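Local atomic coordinates of Blr6230 protein (Bradyrhizobium diazoefficiens USDA 110, PDB entry 5NGG), a protein that probably hydrolyses beta-lactam antibiotics as a zinc-dependent subclass B3 metallo-beta-lactamase. Residues D45-V50 / V197-S202; A225-A230 / T274-D279; Q249-E254 / P266-T271. All coordinates share one frame; numbering follows the deposited sequence. Where two conformers were deposited one is given.

Contact 1: residues D45-V50 / V197-S202; sequences DNIYYV and VLFFCS. With ACT (acetate ion), chain F.
Ser202 OG has two hydrogen-bond partners: it gives a hydrogen bond of 2.7 Å to acetate O, and it is also hydrogen-bonded to the backbone N of Thr204. The torsion chi1 of 175° swings OG opposite the backbone N, and from there it reaches the anion, whose second grip is Thr204 OG1. The acetate, probably from the crystallisation liquor, thus lies at the 202 end of the segment, well away from the apolar contact between the two segments. That contact is made by three buried side chains. Ile47 CD1, at the end of an extended chain, meets Val197 CG1 tip to tip at 3.9 Å, and Val197 CG2 lies almost as close, so the methyl sits against both branches of the valine. The same Ile47 CD1 approaches Phe199 CZ at 3.9 Å, coming at the ring obliquely, while Ile47 CG2 follows at 4.1 Å from Phe199 CZ. No hydrogen bond crosses. Ile47 belongs to strand 47-49 of the seven-stranded sheet and Val197 and Phe199 to strand 193-199 of the five-stranded one; the contact therefore joins the two sheets through the apolar core of the alpha-beta/beta-alpha sandwich that defines the metallo-beta-lactamase fold. Ile60 and Tyr58 of strand 58-62 extend this core, Tyr58 meeting the Phe199 ring edge-to-face, and Leu239 touches both Val197 and Phe199. Beyond Phe199, the centre of an inverse gamma turn, the chain runs to Cys201, which is disulfide-bonded to Cys181 and whose O accepts a hydrogen bond from ND1 of the zinc ligand His101.

Contact 2: residues A225-A230 / T274-D279; sequences ATFAKA and TSLSED. With ZN (zinc ion), chain E.
Phe227 lays one face of its ring against the backbone of helix 268-291 at Leu276 and Ser277. The CH-pi interaction comes from Ser277 CA, 4.0 Å from the centroid of the Phe227 ring and 20° off the ring normal; Leu276 C lies over the same face, nearer the rim. Apolar packing adds Leu276 CB, 3.8 Å from Phe227 CE1, with the two side chains crossing at about a right angle. Ser277 CB stands 3.8 Å from Phe227 CD2. With chi1 of -55°, Phe227 CG is turned opposite its carbonyl carbon, and the ring projects across the gap between the helices. Phe280, one turn further along, meets the same ring with planes at about 65°. Metal coordination belongs to another face of helix 219-232: Lys229 NZ binds a zinc ion at 2.1 Å, together with Glu158 and His172. The lysine chain is extended as far as CE and bends only at chi4, 64°, which brings NZ to the metal. A lysine amine that binds zinc must offer it a lone pair, so Lys229 is probably neutral here, whereas no hydrogen bond crosses between 225-230 and 274-279, where packing is CH-pi and apolar.

Contact 3: residues Q249-E254 / P266-T271; sequences QAKRAE and PGELVT
The helical turn at 249-253 and the start of helix 268-291 stand well apart, their nearest CA atoms, those of Lys251 and Glu268, being 12.7 Å from each other. Two long side chains bridge this gap from opposite directions. Lys251 is stretched out beyond CG, and Glu268 likewise, with CG opposite its backbone N (chi1 -169°). Their ends form a salt bridge in which Lys251 NZ gives a hydrogen bond of 2.7 Å to Glu268 OE1. OE1 accepts through its syn lone pair, which faces OE2's side of the group, and this leaves Glu268 OE2 only 3.3 Å from Lys251 NZ. The ammonium therefore sits off-centre beside the carboxylate, bonded to OE1 and close to OE2. Lys251 NZ has a further hydrogen bond to the backbone O of Tyr246, so this buried amine is gripped by a charge and by a carbonyl. Glu268 lies in the first turn of its helix, where a negative charge would be expected to suit the helix dipole. Around the bridge, the chain of Lys251 touches Phe263 in the intervening loop. Glu268 also packs on Leu238 of strand 237-239, as does Leu269, which also reaches Leu198 of strand 193-199; the salt bridge thus ties short helix 248-253 to the beginning of the long C-terminal helix where that helix lies on the five-stranded sheet.

In the fold
Along the chain contact 1 closes before the other two open, and contact 3 is nested in the loop closed by contact 2. The centres of contacts 1 and 3 are about 13 Å apart, those of 2 and 3 about 17 Å, and those of 1 and 2 about 20 Å. Helix 268-291 serves both contact 2 and contact 3, and its Leu276 meets Phe200 of the segment 197-202. Contact 1 thus lies between the sheets, while contacts 2 and 3 fasten helices on the outer face of the five-stranded sheet, giving the layers of the sandwich that carries the zinc sites.

Contact 1: residues D45-V50 / V197-S202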
ATOM      1  N   ASP A  45      18.103  -4.538  -0.677  1.00  9.74           N
ATOM      2  CA  ASP A  45      18.889  -3.318  -0.886  1.00  9.72           C
ATOM      3  C   ASP A  45      18.441  -2.264   0.151  1.00  9.44           C
ATOM      4  O   ASP A  45      18.566  -2.515   1.357  1.00 10.73           O
ATOM      5  CB  ASP A  45      18.788  -2.880  -2.347  1.00 10.60           C
ATOM      6  CG  ASP A  45      19.838  -1.858  -2.756  1.00 13.01           C
ATOM      7  OD1 ASP A  45      20.734  -1.496  -1.947  1.00 15.65           O
ATOM      8  OD2 ASP A  45      19.754  -1.408  -3.930  1.00 14.85           O
ATOM      9  N   ASN A  46      17.948  -1.105  -0.292  1.00  8.82           N
ATOM     10  CA  ASN A  46      17.600  -0.005   0.598  1.00  8.62           C
ATOM     11  C   ASN A  46      16.131   0.032   1.021  1.00  7.81           C
ATOM     12  O   ASN A  46      15.676   1.047   1.517  1.00  8.80           O
ATOM     13  CB  ASN A  46      18.043   1.332  -0.002  1.00  9.64           C
ATOM     14  CG  ASN A  46      17.419   1.671  -1.333  1.00 10.57           C
ATOM     15  OD1 ASN A  46      17.111   0.789  -2.145  1.00 12.42           O
ATOM     16  ND2 ASN A  46      17.312   2.967  -1.600  1.00 12.59           N
ATOM     17  N   ILE A  47      15.418  -1.084   0.866  1.00  7.09           N
ATOM     18  CA  ILE A  47      14.015  -1.236   1.264  1.00  6.62           C
ATOM     19  C   ILE A  47      13.954  -2.085   2.537  1.00  6.49           C
ATOM     20  O   ILE A  47      14.430  -3.231   2.544  1.00  7.25           O
ATOM     21  CB  ILE A  47      13.147  -1.874   0.168  1.00  7.34           C
ATOM     22  CG1 ILE A  47      13.174  -1.062  -1.124  1.00  7.99           C
ATOM     23  CG2 ILE A  47      11.718  -2.049   0.682  1.00  7.53           C
ATOM     24  CD1 ILE A  47      12.513  -1.732  -2.296  1.00  9.00           C
ATOM     25  N   TYR A  48      13.323  -1.520   3.569  1.00  6.17           N
ATOM     26  CA  TYR A  48      13.239  -2.144   4.890  1.00  6.61           C
ATOM     27  C   TYR A  48      11.759  -2.279   5.277  1.00  6.78           C
ATOM     28  O   TYR A  48      10.980  -1.331   5.109  1.00  7.89           O
ATOM     29  CB  TYR A  48      13.950  -1.301   5.965  1.00  7.36           C
ATOM     30  CG  TYR A  48      15.433  -1.122   5.715  1.00  8.31           C
ATOM     31  CD1 TYR A  48      15.900  -0.247   4.738  1.00  8.82           C
ATOM     32  CD2 TYR A  48      16.378  -1.871   6.427  1.00  9.64           C
ATOM     33  CE1 TYR A  48      17.255  -0.115   4.474  1.00 10.06           C
ATOM     34  CE2 TYR A  48      17.738  -1.730   6.177  1.00 11.20           C
ATOM     35  CZ  TYR A  48      18.168  -0.855   5.208  1.00 11.91           C
ATOM     36  OH  TYR A  48      19.521  -0.727   4.941  1.00 14.98           O
ATOM     37  N   TYR A  49      11.385  -3.441   5.809  1.00  6.52           N
ATOM     38  CA  TYR A  49      10.018  -3.684   6.297  1.00  6.53           C
ATOM     39  C   TYR A  49       9.926  -3.241   7.746  1.00  6.37           C
ATOM     40  O   TYR A  49      10.730  -3.682   8.565  1.00  6.76           O
ATOM     41  CB  TYR A  49       9.691  -5.184   6.182  1.00  7.17           C
ATOM     42  CG  TYR A  49       8.249  -5.511   6.477  1.00  6.64           C
ATOM     43  CD1 TYR A  49       7.793  -5.685   7.788  1.00  6.73           C
ATOM     44  CD2 TYR A  49       7.330  -5.646   5.458  1.00  6.89           C
ATOM     45  CE1 TYR A  49       6.458  -5.966   8.075  1.00  7.19           C
ATOM     46  CE2 TYR A  49       5.987  -5.941   5.740  1.00  7.69           C
ATOM     47  CZ  TYR A  49       5.545  -6.086   7.037  1.00  6.76           C
ATOM     48  OH  TYR A  49       4.212  -6.360   7.220  1.00  7.69           O
ATOM     49  N   VAL A  50       8.957  -2.372   8.071  1.00  5.89           N
ATOM     50  CA  VAL A  50       8.728  -1.852   9.430  1.00  6.50           C
ATOM     51  C   VAL A  50       7.250  -1.936   9.831  1.00  6.26           C
ATOM     52  O   VAL A  50       6.809  -1.259  10.771  1.00  7.28           O
ATOM     53  CB  VAL A  50       9.272  -0.411   9.617  1.00  6.74           C
ATOM     54  CG1 VAL A  50      10.782  -0.375   9.448  1.00  7.81           C
ATOM     55  CG2 VAL A  50       8.612   0.557   8.649  1.00  6.90           C
ATOM     56  N   VAL A 197      11.227  -3.115  -8.585  1.00  8.77           N
ATOM     57  CA  VAL A 197      10.302  -3.339  -7.467  1.00  8.26           C
ATOM     58  C   VAL A 197       9.000  -2.592  -7.748  1.00  8.30           C
ATOM     59  O   VAL A 197       9.051  -1.441  -8.196  1.00  9.19           O
ATOM     60  CB  VAL A 197      10.922  -2.816  -6.159  1.00  8.94           C
ATOM     61  CG1 VAL A 197       9.963  -3.002  -4.981  1.00  8.78           C
ATOM     62  CG2 VAL A 197      12.272  -3.462  -5.873  1.00 10.00           C
ATOM     63  N   LEU A 198       7.861  -3.229  -7.467  1.00  7.98           N
ATOM     64  CA  LEU A 198       6.584  -2.519  -7.445  1.00  7.93           C
ATOM     65  C   LEU A 198       5.982  -2.621  -6.077  1.00  7.70           C
ATOM     66  O   LEU A 198       5.660  -3.716  -5.611  1.00  8.19           O
ATOM     67  CB  LEU A 198       5.603  -3.055  -8.484  1.00  9.01           C
ATOM     68  CG  LEU A 198       4.363  -2.186  -8.728  1.00  8.73           C
ATOM     69  CD1 LEU A 198       4.739  -0.912  -9.458  1.00  9.59           C
ATOM     70  CD2 LEU A 198       3.282  -2.951  -9.458  1.00 10.46           C
ATOM     71  N   PHE A 199       5.735  -1.457  -5.448  1.00  7.34           N
ATOM     72  CA  PHE A 199       4.842  -1.383  -4.293  1.00  7.14           C
ATOM     73  C   PHE A 199       3.425  -1.298  -4.888  1.00  7.38           C
ATOM     74  O   PHE A 199       2.928  -0.214  -5.206  1.00  8.37           O
ATOM     75  CB  PHE A 199       5.154  -0.152  -3.451  1.00  7.91           C
ATOM     76  CG  PHE A 199       6.543  -0.133  -2.864  1.00  7.60           C
ATOM     77  CD1 PHE A 199       7.624   0.426  -3.554  1.00  8.57           C
ATOM     78  CD2 PHE A 199       6.777  -0.621  -1.588  1.00  7.93           C
ATOM     79  CE1 PHE A 199       8.881   0.482  -2.972  1.00  8.96           C
ATOM     80  CE2 PHE A 199       8.028  -0.587  -1.021  1.00  8.53           C
ATOM     81  CZ  PHE A 199       9.081  -0.040  -1.723  1.00  8.67           C
ATOM     82  N   PHE A 200       2.810  -2.462  -5.093  1.00  8.21           N
ATOM     83  CA  PHE A 200       1.477  -2.548  -5.677  1.00  8.81           C
ATOM     84  C   PHE A 200       0.483  -1.979  -4.664  1.00  9.19           C
ATOM     85  O   PHE A 200       0.609  -2.211  -3.471  1.00 13.02           O
ATOM     86  CB  PHE A 200       1.182  -4.009  -6.027  1.00  9.85           C
ATOM     87  CG  PHE A 200      -0.192  -4.222  -6.613  1.00 10.61           C
ATOM     88  CD1 PHE A 200      -0.534  -3.630  -7.811  1.00 11.83           C
ATOM     89  CD2 PHE A 200      -1.149  -5.018  -5.958  1.00 11.61           C
ATOM     90  CE1 PHE A 200      -1.788  -3.813  -8.372  1.00 13.14           C
ATOM     91  CE2 PHE A 200      -2.420  -5.174  -6.496  1.00 13.08           C
ATOM     92  CZ  PHE A 200      -2.741  -4.585  -7.707  1.00 14.44           C
ATOM     93  N   CYS A 201      -0.512  -1.241  -5.146  1.00  8.76           N
ATOM     94  CA  CYS A 201      -1.355  -0.490  -4.227  1.00  8.79           C
ATOM     95  C   CYS A 201      -2.455  -1.237  -3.544  1.00  9.68           C
ATOM     96  O   CYS A 201      -2.988  -0.694  -2.580  1.00 12.37           O
ATOM     97  CB  CYS A 201      -1.928   0.745  -4.932  1.00 10.40           C
ATOM     98  SG  CYS A 201      -3.271   0.416  -6.055  1.00 11.38           S
ATOM     99  N   SER A 202      -2.824  -2.398  -4.067  1.00 10.78           N
ATOM    100  CA  SER A 202      -3.997  -3.254  -3.684  1.00 10.55           C
ATOM    101  C   SER A 202      -4.974  -3.334  -4.830  1.00 10.08           C
ATOM    102  O   SER A 202      -5.324  -2.301  -5.396  1.00 12.57           O
ATOM    103  CB  SER A 202      -4.825  -2.813  -2.478  1.00 12.15           C
ATOM    104  OG  SER A 202      -5.934  -3.700  -2.379  1.00 14.82           O
TER
HETATM  105  C   ACT F 304      -6.534  -3.964   1.126  1.00 11.87           C
HETATM  106  O   ACT F 304      -6.481  -4.616   0.073  1.00 13.56           O
HETATM  107  OXT ACT F 304      -5.803  -2.955   1.309  1.00  8.98           O
HETATM  108  CH3 ACT F 304      -7.488  -4.446   2.177  1.00 16.36           C

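Contact 2: residues A225-A230 / T274-D279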
ATOM      1  N   ALA A 225      -9.080  -2.418 -15.661  1.00 15.93           N
ATOM      2  CA  ALA A 225      -7.891  -1.776 -16.264  1.00 15.56           C
ATOM      3  C   ALA A 225      -6.638  -2.100 -15.432  1.00 14.04           C
ATOM      4  O   ALA A 225      -5.579  -2.436 -15.969  1.00 12.91           O
ATOM      5  CB  ALA A 225      -8.076  -0.268 -16.374  1.00 18.09           C
ATOM      6  N   THR A 226      -6.784  -2.075 -14.110  1.00 12.62           N
ATOM      7  CA  THR A 226      -5.660  -2.361 -13.221  1.00 11.38           C
ATOM      8  C   THR A 226      -5.166  -3.809 -13.274  1.00 11.63           C
ATOM      9  O   THR A 226      -3.950  -4.049 -13.299  1.00 10.99           O
ATOM     10  CB  THR A 226      -6.036  -1.910 -11.804  1.00 10.27           C
ATOM     11  OG1 THR A 226      -6.029  -0.483 -11.807  1.00 10.87           O
ATOM     12  CG2 THR A 226      -5.069  -2.450 -10.753  1.00 11.18           C
ATOM     13  N   PHE A 227      -6.087  -4.781 -13.329  1.00 11.75           N
ATOM     14  CA  PHE A 227      -5.630  -6.174 -13.418  1.00 12.34           C
ATOM     15  C   PHE A 227      -4.815  -6.403 -14.691  1.00 12.18           C
ATOM     16  O   PHE A 227      -3.773  -7.049 -14.696  1.00 12.62           O
ATOM     17  CB  PHE A 227      -6.791  -7.171 -13.400  1.00 13.65           C
ATOM     18  CG  PHE A 227      -7.717  -7.038 -12.220  1.00 14.08           C
ATOM     19  CD1 PHE A 227      -7.251  -6.772 -10.939  1.00 14.37           C
ATOM     20  CD2 PHE A 227      -9.084  -7.212 -12.399  1.00 15.03           C
ATOM     21  CE1 PHE A 227      -8.147  -6.666  -9.878  1.00 13.73           C
ATOM     22  CE2 PHE A 227      -9.977  -7.111 -11.348  1.00 15.80           C
ATOM     23  CZ  PHE A 227      -9.506  -6.845 -10.083  1.00 14.61           C
ATOM     24  N   ALA A 228      -5.320  -5.880 -15.807  1.00 12.51           N
ATOM     25  CA  ALA A 228      -4.609  -6.010 -17.097  1.00 12.78           C
ATOM     26  C   ALA A 228      -3.259  -5.302 -17.075  1.00 12.04           C
ATOM     27  O   ALA A 228      -2.250  -5.851 -17.538  1.00 13.23           O
ATOM     28  CB  ALA A 228      -5.453  -5.451 -18.215  1.00 13.66           C
ATOM     29  N   LYS A 229      -3.236  -4.086 -16.550  1.00 11.77           N
ATOM     30  CA  LYS A 229      -2.002  -3.306 -16.441  1.00 12.81           C
ATOM     31  C   LYS A 229      -0.959  -4.064 -15.617  1.00 11.65           C
ATOM     32  O   LYS A 229       0.201  -4.191 -16.033  1.00 13.49           O
ATOM     33  CB  LYS A 229      -2.295  -1.942 -15.812  1.00 12.94           C
ATOM     34  CG  LYS A 229      -1.094  -1.033 -15.581  1.00 12.74           C
ATOM     35  CD  LYS A 229      -1.549   0.299 -15.015  1.00 13.44           C
ATOM     36  CE  LYS A 229      -0.406   1.199 -14.617  1.00 14.41           C
ATOM     37  NZ  LYS A 229       0.409   1.578 -15.768  1.00 14.69           N
ATOM     38  N   ALA A 230      -1.379  -4.620 -14.492  1.00 11.93           N
ATOM     39  CA  ALA A 230      -0.481  -5.357 -13.627  1.00 12.36           C
ATOM     40  C   ALA A 230       0.138  -6.557 -14.329  1.00 13.31           C
ATOM     41  O   ALA A 230       1.340  -6.809 -14.189  1.00 15.17           O
ATOM     42  CB  ALA A 230      -1.218  -5.785 -12.369  1.00 12.76           C
ATOM     43  N   THR A 274      -3.992 -12.370 -11.576  1.00 12.72           N
ATOM     44  CA  THR A 274      -4.947 -13.370 -12.034  1.00 14.69           C
ATOM     45  C   THR A 274      -5.850 -13.806 -10.872  1.00 14.00           C
ATOM     46  O   THR A 274      -7.078 -13.883 -11.022  1.00 14.83           O
ATOM     47  CB  THR A 274      -4.203 -14.577 -12.641  1.00 16.08           C
ATOM     48  OG1 THR A 274      -3.383 -14.138 -13.726  1.00 18.46           O
ATOM     49  CG2 THR A 274      -5.157 -15.654 -13.155  1.00 18.38           C
ATOM     50  N   SER A 275      -5.276 -14.085  -9.710  1.00 13.57           N
ATOM     51  CA  SER A 275      -6.093 -14.448  -8.543  1.00 13.67           C
ATOM     52  C   SER A 275      -7.047 -13.308  -8.166  1.00 12.39           C
ATOM     53  O   SER A 275      -8.203 -13.565  -7.821  1.00 12.94           O
ATOM     54  CB  SER A 275      -5.221 -14.787  -7.345  1.00 16.52           C
ATOM     55  OG  SER A 275      -4.361 -15.863  -7.614  1.00 20.89           O
ATOM     56  N   LEU A 276      -6.575 -12.064  -8.219  1.00 11.85           N
ATOM     57  CA  LEU A 276      -7.448 -10.920  -7.964  1.00 11.89           C
ATOM     58  C   LEU A 276      -8.592 -10.775  -8.949  1.00 12.50           C
ATOM     59  O   LEU A 276      -9.724 -10.456  -8.557  1.00 11.99           O
ATOM     60  CB  LEU A 276      -6.647  -9.612  -7.982  1.00 12.41           C
ATOM     61  CG  LEU A 276      -5.687  -9.358  -6.842  1.00 13.92           C
ATOM     62  CD1 LEU A 276      -4.930  -8.078  -7.130  1.00 15.37           C
ATOM     63  CD2 LEU A 276      -6.413  -9.265  -5.505  1.00 14.82           C
ATOM     64  N   SER A 277      -8.312 -10.989 -10.228  1.00 12.32           N
ATOM     65  CA  SER A 277      -9.336 -10.868 -11.261  0.70 14.29           C
ATOM     66  C   SER A 277     -10.426 -11.936 -11.082  1.00 13.64           C
ATOM     67  O   SER A 277     -11.639 -11.683 -11.249  1.00 14.82           O
ATOM     68  CB  SER A 277      -8.676 -10.980 -12.635  0.70 14.76           C
ATOM     69  OG  SER A 277      -9.614 -10.754 -13.664  0.70 15.31           O
ATOM     70  N   GLU A 278      -9.999 -13.138 -10.716  1.00 13.83           N
ATOM     71  CA  GLU A 278     -10.939 -14.217 -10.486  1.00 15.45           C
ATOM     72  C   GLU A 278     -11.823 -13.926  -9.267  1.00 13.90           C
ATOM     73  O   GLU A 278     -13.033 -14.112  -9.306  1.00 15.39           O
ATOM     74  CB  GLU A 278     -10.185 -15.534 -10.361  1.00 17.80           C
ATOM     75  CG  GLU A 278      -9.585 -15.961 -11.707  1.00 21.18           C
ATOM     76  CD  GLU A 278      -8.550 -17.069 -11.633  1.00 27.08           C
ATOM     77  OE1 GLU A 278      -8.136 -17.474 -10.525  1.00 32.61           O
ATOM     78  OE2 GLU A 278      -8.127 -17.529 -12.713  1.00 30.36           O
ATOM     79  N   ASP A 279     -11.229 -13.400  -8.201  1.00 13.68           N
ATOM     80  CA  ASP A 279     -12.035 -13.032  -7.049  1.00 12.91           C
ATOM     81  C   ASP A 279     -12.956 -11.849  -7.380  1.00 12.58           C
ATOM     82  O   ASP A 279     -14.094 -11.803  -6.893  1.00 12.97           O
ATOM     83  CB  ASP A 279     -11.198 -12.711  -5.810  1.00 14.76           C
ATOM     84  CG  ASP A 279     -12.065 -12.617  -4.559  1.00 16.78           C
ATOM     85  OD1 ASP A 279     -12.728 -13.624  -4.195  1.00 19.69           O
ATOM     86  OD2 ASP A 279     -12.140 -11.528  -3.957  1.00 17.71           O
TER
HETATM   87 ZN    ZN E 303       2.135   2.727 -15.562  1.00 12.96          ZN

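Contact 3: residues Q249-E254 / P266-T271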
ATOM      1  N   GLN A 249       5.864 -13.430   4.934  1.00  9.41           N
ATOM      2  CA  GLN A 249       6.424 -14.145   6.067  1.00 11.11           C
ATOM      3  C   GLN A 249       7.184 -15.379   5.575  1.00 11.47           C
ATOM      4  O   GLN A 249       8.250 -15.738   6.090  1.00 13.03           O
ATOM      5  CB  GLN A 249       5.292 -14.485   7.063  1.00 13.58           C
ATOM      6  CG  GLN A 249       4.623 -13.277   7.730  1.00 13.73           C
ATOM      7  CD  GLN A 249       3.393 -12.674   7.001  1.00 14.74           C
ATOM      8  OE1 GLN A 249       3.272 -12.708   5.729  1.00 13.92           O
ATOM      9  NE2 GLN A 249       2.489 -12.050   7.801  1.00 15.90           N
ATOM     10  N   ALA A 250       6.617 -16.066   4.601  1.00 12.39           N
ATOM     11  CA  ALA A 250       7.265 -17.253   4.028  1.00 14.40           C
ATOM     12  C   ALA A 250       8.587 -16.913   3.355  1.00 12.75           C
ATOM     13  O   ALA A 250       9.549 -17.680   3.432  1.00 15.30           O
ATOM     14  CB  ALA A 250       6.325 -17.958   3.064  1.00 16.70           C
ATOM     15  N   LYS A 251       8.637 -15.776   2.678  1.00 11.14           N
ATOM     16  CA  LYS A 251       9.883 -15.317   2.060  1.00 11.21           C
ATOM     17  C   LYS A 251      10.932 -14.910   3.094  1.00 11.44           C
ATOM     18  O   LYS A 251      12.100 -15.266   2.969  1.00 12.58           O
ATOM     19  CB  LYS A 251       9.614 -14.178   1.103  1.00 10.67           C
ATOM     20  CG  LYS A 251       8.965 -14.609  -0.197  1.00  9.92           C
ATOM     21  CD  LYS A 251       8.347 -13.438  -0.937  1.00  9.25           C
ATOM     22  CE  LYS A 251       7.893 -13.767  -2.343  1.00  9.82           C
ATOM     23  NZ  LYS A 251       7.078 -12.632  -2.862  1.00  9.60           N
ATOM     24  N   ARG A 252      10.507 -14.197   4.133  1.00 11.45           N
ATOM     25  CA  ARG A 252      11.445 -13.787   5.185  1.00 12.40           C
ATOM     26  C   ARG A 252      12.149 -15.011   5.791  1.00 13.78           C
ATOM     27  O   ARG A 252      13.351 -14.984   6.047  1.00 13.75           O
ATOM     28  CB  ARG A 252      10.722 -12.930   6.255  1.00 12.65           C
ATOM     29  CG  ARG A 252      11.589 -12.581   7.471  1.00 12.75           C
ATOM     30  CD  ARG A 252      12.844 -11.829   7.105  1.00 14.02           C
ATOM     31  NE  ARG A 252      13.541 -11.397   8.309  1.00 14.16           N
ATOM     32  CZ  ARG A 252      14.846 -11.212   8.412  1.00 14.59           C
ATOM     33  NH1 ARG A 252      15.334 -10.850   9.596  1.00 17.26           N
ATOM     34  NH2 ARG A 252      15.666 -11.442   7.389  1.00 18.38           N
ATOM     35  N   ALA A 253      11.388 -16.076   5.992  1.00 12.84           N
ATOM     36  CA  ALA A 253      11.907 -17.337   6.515  1.00 15.76           C
ATOM     37  C   ALA A 253      12.991 -17.968   5.652  1.00 16.23           C
ATOM     38  O   ALA A 253      13.912 -18.636   6.158  1.00 20.95           O
ATOM     39  CB  ALA A 253      10.769 -18.304   6.687  1.00 15.84           C
ATOM     40  N   GLU A 254      12.883 -17.773   4.346  1.00 14.38           N
ATOM     41  CA  GLU A 254      13.864 -18.320   3.423  1.00 14.65           C
ATOM     42  C   GLU A 254      15.109 -17.440   3.228  1.00 15.60           C
ATOM     43  O   GLU A 254      16.007 -17.838   2.505  1.00 20.00           O
ATOM     44  CB  GLU A 254      13.192 -18.590   2.072  1.00 16.09           C
ATOM     45  CG  GLU A 254      12.056 -19.597   2.131  1.00 20.41           C
ATOM     46  N   PRO A 266       9.867 -12.820 -10.453  1.00 11.26           N
ATOM     47  CA  PRO A 266       9.352 -11.937 -11.526  1.00 12.34           C
ATOM     48  C   PRO A 266       8.007 -12.282 -12.160  1.00 12.77           C
ATOM     49  O   PRO A 266       7.400 -11.421 -12.799  1.00 15.58           O
ATOM     50  CB  PRO A 266      10.488 -11.928 -12.566  1.00 12.94           C
ATOM     51  CG  PRO A 266      11.714 -12.311 -11.790  1.00 13.39           C
ATOM     52  CD  PRO A 266      11.222 -13.303 -10.765  1.00 12.16           C
ATOM     53  N   GLY A 267       7.535 -13.508 -11.970  1.00 13.51           N
ATOM     54  CA  GLY A 267       6.203 -13.895 -12.476  1.00 13.71           C
ATOM     55  C   GLY A 267       5.070 -13.689 -11.473  1.00 13.54           C
ATOM     56  O   GLY A 267       3.902 -13.976 -11.762  1.00 13.76           O
ATOM     57  N   GLU A 268       5.390 -13.187 -10.286  1.00 11.73           N
ATOM     58  CA  GLU A 268       4.405 -13.196  -9.214  1.00 11.69           C
ATOM     59  C   GLU A 268       3.269 -12.219  -9.410  1.00 11.84           C
ATOM     60  O   GLU A 268       2.134 -12.531  -9.046  1.00 12.32           O
ATOM     61  CB  GLU A 268       5.084 -12.907  -7.883  1.00 11.43           C
ATOM     62  CG  GLU A 268       4.166 -13.166  -6.705  1.00 11.81           C
ATOM     63  CD  GLU A 268       4.847 -13.025  -5.367  1.00 12.29           C
ATOM     64  OE1 GLU A 268       6.076 -12.772  -5.347  1.00 12.08           O
ATOM     65  OE2 GLU A 268       4.162 -13.194  -4.320  1.00 13.11           O
ATOM     66  N   LEU A 269       3.535 -11.053  -9.985  1.00 11.46           N
ATOM     67  CA  LEU A 269       2.476 -10.092 -10.176  1.00 12.27           C
ATOM     68  C   LEU A 269       1.442 -10.623 -11.193  1.00 12.11           C
ATOM     69  O   LEU A 269       0.247 -10.436 -10.995  1.00 12.94           O
ATOM     70  CB  LEU A 269       3.045  -8.733 -10.561  1.00 14.04           C
ATOM     71  CG  LEU A 269       2.044  -7.619 -10.845  1.00 16.46           C
ATOM     72  CD1 LEU A 269       1.068  -7.434  -9.697  1.00 17.94           C
ATOM     73  CD2 LEU A 269       2.794  -6.330 -11.159  1.00 18.14           C
ATOM     74  N   VAL A 270       1.881 -11.333 -12.238  1.00 12.50           N
ATOM     75  CA  VAL A 270       0.925 -11.977 -13.145  1.00 13.21           C
ATOM     76  C   VAL A 270       0.049 -12.980 -12.389  1.00 12.81           C
ATOM     77  O   VAL A 270      -1.175 -12.977 -12.552  1.00 14.15           O
ATOM     78  CB  VAL A 270       1.642 -12.695 -14.295  1.00 15.32           C
ATOM     79  CG1 VAL A 270       0.666 -13.559 -15.081  1.00 17.87           C
ATOM     80  CG2 VAL A 270       2.296 -11.689 -15.216  1.00 17.18           C
ATOM     81  N   THR A 271       0.643 -13.846 -11.584  1.00 13.38           N
ATOM     82  CA  THR A 271      -0.121 -14.835 -10.826  1.00 13.64           C
ATOM     83  C   THR A 271      -1.101 -14.161  -9.843  1.00 13.32           C
ATOM     84  O   THR A 271      -2.278 -14.543  -9.725  1.00 13.53           O
ATOM     85  CB  THR A 271       0.809 -15.788 -10.067  1.00 15.61           C
ATOM     86  OG1 THR A 271       1.681 -16.420 -11.000  1.00 18.76           O
ATOM     87  CG2 THR A 271       0.043 -16.848  -9.269  1.00 18.07           C
TER